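PDB 5L0L: LPG0439 HIT-related domain-containing protein from Legionella pneumophila subsp. pneumophila, which is of unknown function but carries a HIT-like domain, and so may bind or hydrolyse nucleotides or similar phosphate compounds as other members of that superfamily do. Local coordinates for residues 30-35 and 79-84; 48-53 and 156-161; 74-79 and 99-104. All blocks are in the same frame, centred on the assembly; numbering follows the deposited sequence.

Contact 1: residues 30-35 and 79-84; sequences TVRNKY and LNDVAS
Arg32 reaches from the turn after strand 25-31 to Asp81 on helix 73-92, and this salt bridge is the polar half of the contact. Arg32 NH1 donates to Asp81 OD2 at 2.8 Å, with an N-H...O angle of 135°; NH2 makes a second, weak bond to the same Asp81 OD2 at 3.1 Å. Both nitrogens thus converge on one oxygen, and with the guanidinium and carboxylate planes 46° apart the pair lacks the flat two-oxygen geometry of a bidentate bridge. NH1 approaches Asp81 OD2 almost in line with its C-O bond, and the oxygen sits somewhat out of the guanidinium plane. Because the Arg32 chain runs extended from CG to NE, its guanidinium reaches the helix.

Water completes the polar link. Water 1 lies in the guanidinium plane, accepting from Arg32 NH2 at 3.0 Å and donating to Asp81 OD1 at 2.6 Å, which ties the second carboxylate oxygen to the same arginine. Arg77 of the second subunit makes a long, weak ion pair with Asp81 and packs against Arg32.

The apolar half is a methyl pair, Val31 CG2 on Val82 CG2 at 3.8 Å. In Val31 the CG1 methyl stands anti to the backbone N (chi1 178°), leaving CG2 beside that nitrogen and facing the helix. Tyr37 touches both valines from strand 35-41.

Backbone bonds shape the turn: Val31 O accepts from Lys34 N at 3.1 Å and from Tyr35 N at 3.0 Å. Lys34 and Tyr35 are thus set opposite the single Val31, a classic beta bulge at the turn of hairpin 25-31/35-41, with helix 73-92 packed on that hairpin's antiparallel sheet.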
loop_
_atom_site.group_PDB
_atom_site.type_symbol
_atom_site.label_atom_id
_atom_site.label_comp_id
_atom_site.label_asym_id
_atom_site.label_seq_id
_atom_site.Cartn_x
_atom_site.Cartn_y
_atom_site.Cartn_z
ATOM N N THR A 30 -2.608 -7.913 -17.343
ATOM C CA THR A 30 -1.405 -7.497 -18.074
ATOM C C THR A 30 -1.431 -5.988 -18.242
ATOM O O THR A 30 -2.458 -5.423 -18.632
ATOM C CB THR A 30 -1.300 -8.175 -19.441
ATOM O OG1 THR A 30 -1.184 -9.585 -19.245
ATOM C CG2 THR A 30 -0.046 -7.680 -20.201
ATOM N N VAL A 31 -0.312 -5.351 -17.905
ATOM C CA VAL A 31 -0.177 -3.909 -17.908
ATOM C C VAL A 31 0.718 -3.493 -19.099
ATOM O O VAL A 31 1.837 -4.000 -19.227
ATOM C CB VAL A 31 0.480 -3.393 -16.617
ATOM C CG1 VAL A 31 0.646 -1.878 -16.657
ATOM C CG2 VAL A 31 -0.373 -3.776 -15.413
ATOM N N ARG A 32 0.169 -2.628 -19.966
ATOM C CA ARG A 32 0.900 -2.008 -21.102
ATOM C C ARG A 32 1.475 -3.077 -21.999
ATOM O O ARG A 32 2.617 -2.976 -22.444
ATOM C CB ARG A 32 2.005 -1.059 -20.594
ATOM C CG ARG A 32 1.465 0.176 -19.882
ATOM C CD ARG A 32 2.492 0.930 -19.025
ATOM N NE ARG A 32 1.784 2.034 -18.367
ATOM C CZ ARG A 32 1.382 2.092 -17.086
ATOM N NH1 ARG A 32 1.701 1.155 -16.181
ATOM N NH2 ARG A 32 0.692 3.168 -16.680
ATOM N N ASN A 33 0.670 -4.116 -22.213
ATOM C CA ASN A 33 0.992 -5.286 -23.023
ATOM C C ASN A 33 2.320 -6.008 -22.735
ATOM O O ASN A 33 2.892 -6.653 -23.615
ATOM C CB ASN A 33 0.877 -4.911 -24.523
ATOM C CG ASN A 33 0.254 -6.017 -25.344
ATOM O OD1 ASN A 33 -0.720 -6.664 -24.916
ATOM N ND2 ASN A 33 0.797 -6.248 -26.543
ATOM N N LYS A 34 2.782 -5.945 -21.499
ATOM C CA LYS A 34 4.117 -6.385 -21.162
ATOM C C LYS A 34 4.263 -6.993 -19.760
ATOM O O LYS A 34 4.912 -8.026 -19.604
ATOM C CB LYS A 34 5.071 -5.201 -21.308
ATOM C CG LYS A 34 6.534 -5.594 -21.252
ATOM C CD LYS A 34 7.481 -4.424 -21.508
ATOM C CE LYS A 34 8.867 -4.744 -20.956
ATOM N NZ LYS A 34 9.830 -3.629 -21.161
ATOM N N TYR A 35 3.721 -6.325 -18.744
ATOM C CA TYR A 35 3.928 -6.768 -17.354
ATOM C C TYR A 35 2.712 -7.559 -16.890
ATOM O O TYR A 35 1.581 -7.062 -16.984
ATOM C CB TYR A 35 4.204 -5.577 -16.449
ATOM C CG TYR A 35 5.430 -4.793 -16.880
ATOM C CD1 TYR A 35 6.719 -5.218 -16.544
ATOM C CD2 TYR A 35 5.299 -3.645 -17.667
ATOM C CE1 TYR A 35 7.849 -4.503 -16.960
ATOM C CE2 TYR A 35 6.423 -2.921 -18.085
ATOM C CZ TYR A 35 7.689 -3.356 -17.735
ATOM O OH TYR A 35 8.784 -2.633 -18.167
ATOM N N LEU A 79 2.232 -2.938 -10.733
ATOM C CA LEU A 79 1.624 -3.509 -9.502
ATOM C C LEU A 79 0.617 -2.527 -8.938
ATOM O O LEU A 79 -0.514 -2.883 -8.604
ATOM C CB LEU A 79 2.694 -3.829 -8.456
ATOM C CG LEU A 79 2.185 -4.631 -7.253
ATOM C CD1 LEU A 79 1.988 -6.078 -7.637
ATOM C CD2 LEU A 79 3.110 -4.570 -6.066
ATOM N N ASN A 80 1.039 -1.282 -8.810
ATOM C CA ASN A 80 0.192 -0.244 -8.244
ATOM C C ASN A 80 -1.015 0.095 -9.109
ATOM O O ASN A 80 -2.051 0.463 -8.583
ATOM C CB ASN A 80 1.032 1.001 -7.935
ATOM C CG ASN A 80 1.953 0.789 -6.745
ATOM O OD1 ASN A 80 2.093 -0.319 -6.232
ATOM N ND2 ASN A 80 2.540 1.852 -6.255
ATOM N N ASP A 81 -0.878 -0.011 -10.433
ATOM C CA ASP A 81 -2.043 0.155 -11.325
ATOM C C ASP A 81 -3.062 -0.976 -11.110
ATOM O O ASP A 81 -4.274 -0.732 -11.060
ATOM C CB ASP A 81 -1.614 0.163 -12.802
ATOM C CG ASP A 81 -0.957 1.464 -13.239
ATOM O OD1 ASP A 81 -0.996 2.500 -12.525
ATOM O OD2 ASP A 81 -0.388 1.461 -14.380
ATOM N N VAL A 82 -2.577 -2.214 -11.047
ATOM C CA VAL A 82 -3.461 -3.358 -10.794
ATOM C C VAL A 82 -4.143 -3.197 -9.417
ATOM O O VAL A 82 -5.363 -3.465 -9.263
ATOM C CB VAL A 82 -2.711 -4.690 -10.891
ATOM C CG1 VAL A 82 -3.630 -5.852 -10.511
ATOM C CG2 VAL A 82 -2.190 -4.902 -12.308
ATOM N N ALA A 83 -3.379 -2.725 -8.417
ATOM C CA ALA A 83 -3.974 -2.368 -7.129
ATOM C C ALA A 83 -5.091 -1.321 -7.269
ATOM O O ALA A 83 -6.178 -1.495 -6.716
ATOM C CB ALA A 83 -2.903 -1.949 -6.115
ATOM N N SER A 84 -4.853 -0.257 -8.033
ATOM C CA SER A 84 -5.877 0.778 -8.247
ATOM C C SER A 84 -7.163 0.186 -8.820
ATOM O O SER A 84 -8.265 0.526 -8.359
ATOM C CB SER A 84 -5.346 1.868 -9.174
ATOM O OG SER A 84 -4.223 2.506 -8.577
HETATM O O HOH W 1 0.031 4.359 -13.992
#

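Contact 2: residues 48-53 and 156-161; sequences GYRIII and FDLIAK
An Asx turn in the loop after strand 128-134 brings a backbone carbonyl to the arginine that precedes strand 51-58. The turn is defined by Ile159 N donating to Asp157 OD1 at 2.9 Å, on the anti lone pair of that oxygen. Within it, Leu158 O accepts from Arg50 NH1 at 2.9 Å with an N-H...O angle of 150°, the donor tilted out of the carbonyl plane. Leu158 also supplies an apolar lid: its CD2 methyl sits over the centre of one guanidinium face, 3.5 Å from Arg50 CZ. A bend at chi3 (75°) turns the arginine head under this methyl. Water 2 lies in the guanidinium plane, taking a bond from Arg50 NH2 and giving one to Leu158 O, so the carbonyl is bound to NH1 directly and linked to NH2 through the water.

Further back, Arg50 CD rests obliquely 4.1 Å from Phe156 CE1, while Gly48 N meets the ring edge at CE2, 4.2 Å away. The ring stands nearly upright to the guanidinium, at 84°.

A salt bridge from NH1 to Asp45 fixes the buried charge further. His130, which touches Arg50, also binds a sulfate, probably from the crystallisation liquor, about 5 Å from the Arg50 side chain; this is consistent with Arg50 lining the edge of an anion pocket in this HIT-like domain.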
loop_
_atom_site.group_PDB
_atom_site.type_symbol
_atom_site.label_atom_id
_atom_site.label_comp_id
_atom_site.label_asym_id
_atom_site.label_seq_id
_atom_site.Cartn_x
_atom_site.Cartn_y
_atom_site.Cartn_z
ATOM N N GLY A 48 -11.143 -10.212 6.014
ATOM C CA GLY A 48 -11.233 -9.050 5.149
ATOM C C GLY A 48 -11.283 -9.367 3.647
ATOM O O GLY A 48 -11.063 -8.476 2.831
ATOM N N TYR A 49 -11.586 -10.612 3.304
ATOM C CA TYR A 49 -11.488 -11.109 1.932
ATOM C C TYR A 49 -10.124 -10.754 1.318
ATOM O O TYR A 49 -10.058 -10.260 0.202
ATOM C CB TYR A 49 -12.651 -10.565 1.061
ATOM C CG TYR A 49 -14.061 -10.658 1.617
ATOM C CD1 TYR A 49 -14.457 -11.686 2.488
ATOM C CD2 TYR A 49 -15.009 -9.723 1.267
ATOM C CE1 TYR A 49 -15.752 -11.748 2.975
ATOM C CE2 TYR A 49 -16.324 -9.805 1.704
ATOM C CZ TYR A 49 -16.696 -10.803 2.563
ATOM O OH TYR A 49 -17.962 -10.855 3.041
ATOM N N ARG A 50 -9.035 -10.978 2.073
ATOM C CA ARG A 50 -7.696 -10.614 1.609
ATOM C C ARG A 50 -7.391 -11.178 0.227
ATOM O O ARG A 50 -7.638 -12.387 -0.018
ATOM C CB ARG A 50 -6.632 -11.149 2.557
ATOM C CG ARG A 50 -6.342 -10.320 3.764
ATOM C CD ARG A 50 -5.370 -11.071 4.682
ATOM N NE ARG A 50 -4.011 -11.051 4.168
ATOM C CZ ARG A 50 -2.918 -11.342 4.895
ATOM N NH1 ARG A 50 -3.015 -11.784 6.148
ATOM N NH2 ARG A 50 -1.716 -11.210 4.338
ATOM N N ILE A 51 -6.817 -10.338 -0.636
ATOM C CA ILE A 51 -6.199 -10.788 -1.880
ATOM C C ILE A 51 -4.698 -10.511 -1.865
ATOM O O ILE A 51 -4.206 -9.694 -1.082
ATOM C CB ILE A 51 -6.821 -10.140 -3.129
ATOM C CG1 ILE A 51 -6.654 -8.626 -3.091
ATOM C CG2 ILE A 51 -8.271 -10.599 -3.287
ATOM C CD1 ILE A 51 -7.008 -7.926 -4.383
ATOM N N ILE A 52 -3.984 -11.237 -2.711
ATOM C CA ILE A 52 -2.568 -10.960 -3.010
ATOM C C ILE A 52 -2.502 -10.595 -4.492
ATOM O O ILE A 52 -3.059 -11.298 -5.343
ATOM C CB ILE A 52 -1.692 -12.180 -2.758
ATOM C CG1 ILE A 52 -1.842 -12.672 -1.309
ATOM C CG2 ILE A 52 -0.215 -11.876 -3.074
ATOM C CD1 ILE A 52 -1.290 -14.071 -1.078
ATOM N N ILE A 53 -1.844 -9.486 -4.787
ATOM C CA ILE A 53 -1.586 -9.053 -6.138
ATOM C C ILE A 53 -0.093 -9.230 -6.303
ATOM O O ILE A 53 0.686 -8.661 -5.510
ATOM C CB ILE A 53 -1.960 -7.576 -6.337
ATOM C CG1 ILE A 53 -3.438 -7.372 -5.997
ATOM C CG2 ILE A 53 -1.611 -7.135 -7.774
ATOM C CD1 ILE A 53 -3.919 -5.941 -6.146
ATOM N N PHE A 156 -5.462 -3.803 11.317
ATOM C CA PHE A 156 -5.561 -5.148 10.745
ATOM C C PHE A 156 -4.153 -5.738 10.664
ATOM O O PHE A 156 -3.277 -5.175 9.998
ATOM C CB PHE A 156 -6.191 -5.065 9.360
ATOM C CG PHE A 156 -6.579 -6.400 8.765
ATOM C CD1 PHE A 156 -5.617 -7.319 8.380
ATOM C CD2 PHE A 156 -7.911 -6.714 8.552
ATOM C CE1 PHE A 156 -5.973 -8.548 7.795
ATOM C CE2 PHE A 156 -8.267 -7.928 7.980
ATOM C CZ PHE A 156 -7.312 -8.834 7.590
ATOM N N ASP A 157 -3.889 -6.820 11.387
ATOM C CA ASP A 157 -2.547 -7.396 11.405
ATOM C C ASP A 157 -2.446 -8.457 10.319
ATOM O O ASP A 157 -3.167 -9.456 10.365
ATOM C CB ASP A 157 -2.200 -7.991 12.781
ATOM C CG ASP A 157 -0.700 -8.174 12.960
ATOM O OD1 ASP A 157 -0.001 -8.795 12.101
ATOM O OD2 ASP A 157 -0.165 -7.649 13.961
ATOM N N LEU A 158 -1.563 -8.236 9.335
ATOM C CA LEU A 158 -1.398 -9.171 8.221
ATOM C C LEU A 158 -0.631 -10.448 8.586
ATOM O O LEU A 158 -0.624 -11.386 7.785
ATOM C CB LEU A 158 -0.762 -8.493 6.994
ATOM C CG LEU A 158 -1.637 -7.400 6.380
ATOM C CD1 LEU A 158 -0.835 -6.591 5.379
ATOM C CD2 LEU A 158 -2.917 -7.924 5.712
ATOM N N ILE A 159 -0.013 -10.459 9.772
ATOM C CA ILE A 159 0.616 -11.612 10.406
ATOM C C ILE A 159 2.005 -11.815 9.820
ATOM O O ILE A 159 2.139 -12.265 8.684
ATOM C CB ILE A 159 -0.157 -12.961 10.299
ATOM C CG1 ILE A 159 -1.626 -12.848 10.648
ATOM C CG2 ILE A 159 0.495 -14.004 11.235
ATOM C CD1 ILE A 159 -1.935 -12.265 12.015
ATOM N N ALA A 160 3.039 -11.442 10.557
ATOM C CA ALA A 160 4.415 -11.716 10.164
ATOM C C ALA A 160 4.827 -13.067 10.759
ATOM O O ALA A 160 4.442 -13.374 11.881
ATOM C CB ALA A 160 5.322 -10.606 10.695
ATOM N N LYS A 161 5.572 -13.876 10.016
ATOM C CA LYS A 161 6.115 -15.147 10.558
ATOM C C LYS A 161 7.054 -14.924 11.737
ATOM O O LYS A 161 7.035 -15.671 12.707
ATOM C CB LYS A 161 6.866 -15.916 9.473
ATOM C CG LYS A 161 5.907 -16.535 8.494
ATOM C CD LYS A 161 6.582 -17.294 7.358
ATOM C CE LYS A 161 5.524 -17.564 6.296
ATOM N NZ LYS A 161 5.807 -18.757 5.457
HETATM O O HOH W 2 1.052 -11.723 5.037
#

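Contact 3: residues 74-79 and 99-104; sequences SEQRGL and FSQLGN. With SO4 (sulfate ion), chain C.
Gln76 of helix 73-92 and Gln101 of strand 96-101 meet amide to amide through two complementary hydrogen bonds. Gln101 NE2 donates to Gln76 OE1 at 2.9 Å, with an N-H...O angle of 168°, and Gln76 NE2 returns a nearly as straight bond to Gln101 OE1 at 3.1 Å. Each donor lies in the carbonyl plane of its acceptor, on a lone pair, and the amide planes are only 19° apart. The result is a nearly flat cyclic pair in which both bonds together fix the rotation of the two amides, and each buried amide gives one N-H and receives one in return.

The two side chains arrive from opposite directions by different routes. Gln101 is stretched, its CG anti to the backbone N and its chain straight beyond, whereas Gln76 bends at chi2 (74°) to bring its amide round to the strand. Leu79, one turn further along the helix, presses its CD2 methyl to 3.3 Å from Gln101 NE2, a close apolar neighbour beside the amide pair.

Beyond the strand end, Gly103 N donates to sulfate O3 at 2.8 Å. Asn105 N, His128 and His130 also bond this ion, probably taken from the crystallisation liquor; in a HIT-related protein such a place is consistent with a phosphate-binding pocket.

The amide pair joins the first turns of helix 73-92 to strand 96-101, the strand that is outermost within this chain; Leu129 of strand 128-134 touches both Gln101 and Leu79. Phe99, Ser100 and Gln101 pair antiparallel with a strand of the second subunit, continuing the sheet across the interface, while Gln76 packs on Thr87 of that subunit.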
loop_
_atom_site.group_PDB
_atom_site.type_symbol
_atom_site.label_atom_id
_atom_site.label_comp_id
_atom_site.label_asym_id
_atom_site.label_seq_id
_atom_site.Cartn_x
_atom_site.Cartn_y
_atom_site.Cartn_z
ATOM N N SER A 74 8.879 0.548 -13.693
ATOM C CA SER A 74 7.729 0.054 -14.479
ATOM C C SER A 74 7.019 -1.125 -13.801
ATOM O O SER A 74 5.791 -1.215 -13.856
ATOM C CB SER A 74 8.132 -0.421 -15.858
ATOM O OG SER A 74 8.891 0.591 -16.481
ATOM N N GLU A 75 7.803 -2.024 -13.224
ATOM C CA GLU A 75 7.252 -3.188 -12.525
ATOM C C GLU A 75 6.434 -2.752 -11.316
ATOM O O GLU A 75 5.309 -3.226 -11.114
ATOM C CB GLU A 75 8.384 -4.176 -12.142
ATOM C CG GLU A 75 8.997 -4.868 -13.366
ATOM C CD GLU A 75 10.301 -5.616 -13.126
ATOM O OE1 GLU A 75 11.030 -5.332 -12.146
ATOM O OE2 GLU A 75 10.590 -6.517 -13.933
ATOM N N GLN A 76 6.997 -1.850 -10.519
ATOM C CA GLN A 76 6.281 -1.298 -9.369
ATOM C C GLN A 76 5.030 -0.528 -9.786
ATOM O O GLN A 76 3.947 -0.634 -9.166
ATOM C CB GLN A 76 7.224 -0.409 -8.539
ATOM C CG GLN A 76 6.541 0.273 -7.347
ATOM C CD GLN A 76 6.262 -0.711 -6.215
ATOM O OE1 GLN A 76 5.099 -1.177 -5.999
ATOM N NE2 GLN A 76 7.292 -1.073 -5.524
ATOM N N ARG A 77 5.173 0.278 -10.834
ATOM C CA ARG A 77 4.059 1.060 -11.307
ATOM C C ARG A 77 2.893 0.168 -11.757
ATOM O O ARG A 77 1.733 0.478 -11.494
ATOM C CB ARG A 77 4.484 1.971 -12.456
ATOM C CG ARG A 77 3.460 3.048 -12.687
ATOM C CD ARG A 77 3.698 3.778 -13.974
ATOM N NE ARG A 77 2.765 4.894 -14.042
ATOM C CZ ARG A 77 2.616 5.660 -15.105
ATOM N NH1 ARG A 77 1.750 6.674 -15.059
ATOM N NH2 ARG A 77 3.331 5.421 -16.187
ATOM N N GLY A 78 3.220 -0.910 -12.455
ATOM C CA GLY A 78 2.209 -1.859 -12.929
ATOM C C GLY A 78 1.487 -2.537 -11.758
ATOM O O GLY A 78 0.282 -2.684 -11.805
ATOM N N LEU A 79 2.232 -2.938 -10.733
ATOM C CA LEU A 79 1.624 -3.509 -9.502
ATOM C C LEU A 79 0.617 -2.527 -8.938
ATOM O O LEU A 79 -0.514 -2.883 -8.604
ATOM C CB LEU A 79 2.694 -3.829 -8.456
ATOM C CG LEU A 79 2.185 -4.631 -7.253
ATOM C CD1 LEU A 79 1.988 -6.078 -7.637
ATOM C CD2 LEU A 79 3.110 -4.570 -6.066
ATOM N N PHE A 99 -4.591 -1.520 1.842
ATOM C CA PHE A 99 -3.574 -2.347 1.217
ATOM C C PHE A 99 -2.177 -2.057 1.753
ATOM O O PHE A 99 -1.922 -0.941 2.257
ATOM C CB PHE A 99 -3.602 -2.262 -0.351
ATOM C CG PHE A 99 -3.454 -0.878 -0.929
ATOM C CD1 PHE A 99 -2.196 -0.326 -1.159
ATOM C CD2 PHE A 99 -4.568 -0.140 -1.286
ATOM C CE1 PHE A 99 -2.064 0.932 -1.698
ATOM C CE2 PHE A 99 -4.443 1.128 -1.836
ATOM C CZ PHE A 99 -3.190 1.660 -2.029
ATOM N N SER A 100 -1.293 -3.050 1.641
ATOM C CA SER A 100 0.094 -2.914 2.104
ATOM C C SER A 100 1.036 -3.701 1.206
ATOM O O SER A 100 0.763 -4.877 0.888
ATOM C CB SER A 100 0.286 -3.442 3.532
ATOM O OG SER A 100 -0.442 -2.757 4.539
ATOM N N GLN A 101 2.147 -3.068 0.816
ATOM C CA GLN A 101 3.309 -3.769 0.257
ATOM C C GLN A 101 4.361 -3.881 1.356
ATOM O O GLN A 101 4.857 -2.860 1.889
ATOM C CB GLN A 101 3.879 -3.013 -0.930
ATOM C CG GLN A 101 5.166 -3.653 -1.490
ATOM C CD GLN A 101 5.610 -3.041 -2.793
ATOM O OE1 GLN A 101 6.776 -2.566 -2.904
ATOM N NE2 GLN A 101 4.728 -2.904 -3.696
ATOM N N LEU A 102 4.652 -5.112 1.757
ATOM C CA LEU A 102 5.502 -5.361 2.918
ATOM C C LEU A 102 6.675 -6.231 2.511
ATOM O O LEU A 102 7.762 -5.715 2.272
ATOM C CB LEU A 102 4.693 -5.942 4.088
ATOM C CG LEU A 102 3.533 -5.116 4.614
ATOM C CD1 LEU A 102 2.894 -5.790 5.841
ATOM C CD2 LEU A 102 3.886 -3.686 4.981
ATOM N N GLY A 103 6.462 -7.537 2.412
ATOM C CA GLY A 103 7.560 -8.473 2.146
ATOM C C GLY A 103 8.325 -8.961 3.366
ATOM O O GLY A 103 9.387 -9.586 3.188
ATOM N N ASN A 104 7.801 -8.751 4.587
ATOM C CA ASN A 104 8.535 -9.127 5.793
ATOM C C ASN A 104 8.869 -10.623 5.849
ATOM O O ASN A 104 9.930 -11.024 6.382
ATOM C CB ASN A 104 7.749 -8.797 7.034
ATOM C CG ASN A 104 7.499 -7.307 7.185
ATOM O OD1 ASN A 104 8.396 -6.474 6.968
ATOM N ND2 ASN A 104 6.269 -6.977 7.503
HETATM S S SO4 C . 4.529 -10.581 3.181
HETATM O O1 SO4 C . 4.132 -11.610 2.176
HETATM O O2 SO4 C . 5.895 -10.974 3.505
HETATM O O3 SO4 C . 4.323 -9.366 2.402
HETATM O O4 SO4 C . 3.526 -10.946 4.191
#

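How the contacts relate
Contacts 1 and 3 have centres about 11 Å apart and share Leu79 on helix 73-92; the centre of contact 2 is about 21 Å from that of contact 1 and about 14 Å from that of contact 3. All three reach the six-stranded antiparallel sheet, the first through strand 25-31, the second through strand 51-58 and the third through strand 96-101. Ile53 bridges contact 2 to the helix by packing on Leu79 and Val82, while Leu158 reaches Ser100 and Leu102. Along the chain, contact 1 interleaves with both others, and contact 3 is nested within the loop closed by contact 2. One HIT-related unit is thereby cross-tied, and each contact also touches the second subunit.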